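Long-range contact in F5/8 type C domain protein (Bacteroides ovatus, PDB 4ZRX), which is a putative alpha-L-fucosidase, probably removing fucose from glycans and carrying a C-terminal F5/8 type C module of the kind that often binds carbohydrate: residues 305-310 / 463-468. Numbering follows the deposited sequence.
Sequences VKSLKH and LQEETT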
loop_
_atom_site.group_PDB
_atom_site.type_symbol
_atom_site.label_atom_id
_atom_site.label_comp_id
_atom_site.label_asym_id
_atom_site.label_seq_id
_atom_site.Cartn_x
_atom_site.Cartn_y
_atom_site.Cartn_z
ATOM N N VAL A 305 6.914 -12.058 1.791
ATOM C CA VAL A 305 6.650 -10.846 2.556
ATOM C C VAL A 305 7.396 -9.711 1.835
ATOM O O VAL A 305 8.567 -9.834 1.424
ATOM C CB VAL A 305 7.112 -11.009 3.989
ATOM C CG1 VAL A 305 7.055 -9.719 4.746
ATOM C CG2 VAL A 305 6.359 -12.102 4.701
ATOM N N LYS A 306 6.738 -8.581 1.676
ATOM C CA LYS A 306 7.300 -7.472 0.909
ATOM C C LYS A 306 8.592 -6.989 1.523
ATOM O O LYS A 306 8.780 -6.998 2.777
ATOM C CB LYS A 306 6.265 -6.339 0.829
ATOM C CG LYS A 306 5.150 -6.603 -0.141
ATOM C CD LYS A 306 4.196 -5.430 -0.104
ATOM C CE LYS A 306 3.157 -5.484 -1.174
ATOM N NZ LYS A 306 2.295 -6.663 -1.093
ATOM N N SER A 307 9.525 -6.581 0.664
ATOM C CA SER A 307 10.851 -6.173 1.118
ATOM C C SER A 307 10.814 -4.895 1.904
ATOM O O SER A 307 9.850 -4.114 1.779
ATOM C CB SER A 307 11.777 -5.916 -0.070
ATOM O OG SER A 307 11.402 -4.802 -0.824
ATOM N N LEU A 308 11.864 -4.654 2.679
ATOM C CA LEU A 308 11.951 -3.371 3.387
ATOM C C LEU A 308 11.900 -2.191 2.460
ATOM O O LEU A 308 11.202 -1.191 2.766
ATOM C CB LEU A 308 13.190 -3.297 4.251
ATOM C CG LEU A 308 13.439 -2.020 5.029
ATOM C CD1 LEU A 308 12.284 -1.715 5.957
ATOM C CD2 LEU A 308 14.735 -2.143 5.798
ATOM N N LYS A 309 12.645 -2.283 1.355
ATOM C CA LYS A 309 12.570 -1.198 0.357
ATOM C C LYS A 309 11.168 -0.960 -0.175
ATOM O O LYS A 309 10.716 0.159 -0.291
ATOM C CB LYS A 309 13.495 -1.406 -0.828
ATOM C CG LYS A 309 13.466 -0.163 -1.772
ATOM C CD LYS A 309 14.481 -0.241 -2.841
ATOM C CE LYS A 309 14.469 0.999 -3.644
ATOM N NZ LYS A 309 13.246 1.104 -4.443
ATOM N N HIS A 310 10.451 -2.032 -0.482
ATOM C CA HIS A 310 9.096 -1.871 -0.992
ATOM C C HIS A 310 8.181 -1.250 0.048
ATOM O O HIS A 310 7.359 -0.352 -0.256
ATOM C CB HIS A 310 8.589 -3.248 -1.415
ATOM C CG HIS A 310 7.318 -3.240 -2.187
ATOM N ND1 HIS A 310 6.778 -4.417 -2.687
ATOM C CD2 HIS A 310 6.530 -2.248 -2.650
ATOM C CE1 HIS A 310 5.678 -4.139 -3.368
ATOM N NE2 HIS A 310 5.489 -2.838 -3.336
ATOM N N LEU A 463 17.880 2.584 0.501
ATOM C CA LEU A 463 17.725 1.146 0.656
ATOM C C LEU A 463 17.915 0.459 -0.679
ATOM O O LEU A 463 17.572 1.008 -1.713
ATOM C CB LEU A 463 16.309 0.842 1.170
ATOM C CG LEU A 463 16.042 1.310 2.596
ATOM C CD1 LEU A 463 14.536 1.216 2.885
ATOM C CD2 LEU A 463 16.836 0.573 3.700
ATOM N N GLN A 464 18.447 -0.760 -0.621
ATOM C CA GLN A 464 18.618 -1.615 -1.790
ATOM C C GLN A 464 17.434 -2.559 -1.927
ATOM O O GLN A 464 16.939 -3.082 -0.911
ATOM C CB GLN A 464 19.846 -2.538 -1.609
ATOM C CG GLN A 464 21.118 -1.869 -1.138
ATOM C CD GLN A 464 21.461 -0.681 -2.001
ATOM O OE1 GLN A 464 21.224 -0.700 -3.219
ATOM N NE2 GLN A 464 21.999 0.377 -1.386
ATOM N N GLU A 465 17.032 -2.829 -3.158
ATOM C CA GLU A 465 16.030 -3.868 -3.413
ATOM C C GLU A 465 16.538 -5.232 -2.983
ATOM O O GLU A 465 17.748 -5.473 -2.876
ATOM C CB GLU A 465 15.608 -3.921 -4.886
ATOM C CG GLU A 465 14.219 -4.573 -5.108
ATOM C CD GLU A 465 13.153 -4.138 -4.064
ATOM O OE1 GLU A 465 12.466 -3.111 -4.264
ATOM O OE2 GLU A 465 12.995 -4.852 -3.046
ATOM N N GLU A 466 15.598 -6.122 -2.714
ATOM C CA GLU A 466 15.935 -7.478 -2.335
ATOM C C GLU A 466 16.394 -8.220 -3.577
ATOM O O GLU A 466 15.873 -7.936 -4.654
ATOM C CB GLU A 466 14.696 -8.160 -1.761
ATOM C CG GLU A 466 14.968 -8.657 -0.380
ATOM C CD GLU A 466 13.725 -9.126 0.294
ATOM O OE1 GLU A 466 12.802 -9.600 -0.425
ATOM O OE2 GLU A 466 13.682 -8.973 1.528
ATOM N N THR A 467 17.374 -9.119 -3.421
ATOM C CA THR A 467 17.766 -10.045 -4.490
ATOM C C THR A 467 16.625 -11.016 -4.818
ATOM O O THR A 467 16.115 -11.691 -3.918
ATOM C CB THR A 467 19.013 -10.914 -4.073
ATOM O OG1 THR A 467 19.942 -10.130 -3.312
ATOM C CG2 THR A 467 19.703 -11.460 -5.276
ATOM N N THR A 468 16.216 -11.093 -6.079
ATOM C CA THR A 468 15.254 -12.111 -6.501
ATOM C C THR A 468 15.822 -13.523 -6.235
ATOM O O THR A 468 16.964 -13.783 -6.582
ATOM C CB THR A 468 14.949 -11.991 -8.015
ATOM O OG1 THR A 468 14.546 -10.648 -8.286
ATOM C CG2 THR A 468 13.843 -12.949 -8.449
HETATM O O HOH W 1 11.362 -10.532 2.056
HETATM O O HOH W 2 9.612 -10.304 -1.119
HETATM O O HOH W 3 14.044 -6.472 2.718
HETATM O O HOH W 4 14.799 -4.234 0.919
#
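In the conformer of Glu-465 described here, Ser-307 OG donates to Glu-465 OE2 at 2.7 Å, meeting the carboxylate oxygen on its syn side. The same hydroxyl accepts from His-310 N (2.9 Å), so it caps the first turn of helix 308-316 while reaching across to segment 463-468. With OG between its own backbone N and carbonyl carbon (chi1 68°), the hydroxyl lies near both His-310 N and the carboxylate. Glu-465 OE2 accepts a second bond, from Glu-466 N, on the anti side and 25° out of the carboxylate plane. Replacing the serine by alanine removes the hydroxyl, and is likely to cost His-310 N its capping acceptor and leave the carboxylate less firmly held.

Beyond this bond, water carries the polar contact. One water joins Leu-308 N to Glu-466 OE2, another links Lys-309 N to Gln-464 O, and a third donates to both Val-305 O and Glu-466 OE2. The carboxylate of Glu-466 lies against Ser-307 CB, with CD at 3.8 Å.

Lys-309 runs its aliphatic chain past the facing backbone, CD lying 3.5 Å from Leu-463 O, and crosses Glu-465 at about a right angle; its NZ turns to a salt bridge with Asp-313. On the apolar side, Leu-463 CD2 meets Leu-308 CD2 at 4.0 Å, next to Phe-348 and Tyr-351 of helix 339-356. Here an irregular segment, probably linking a sheet-rich middle domain to the F5/8 type C module, docks on a serine N-capped helix start of the TIM-barrel domain of the alpha-L-fucosidase family.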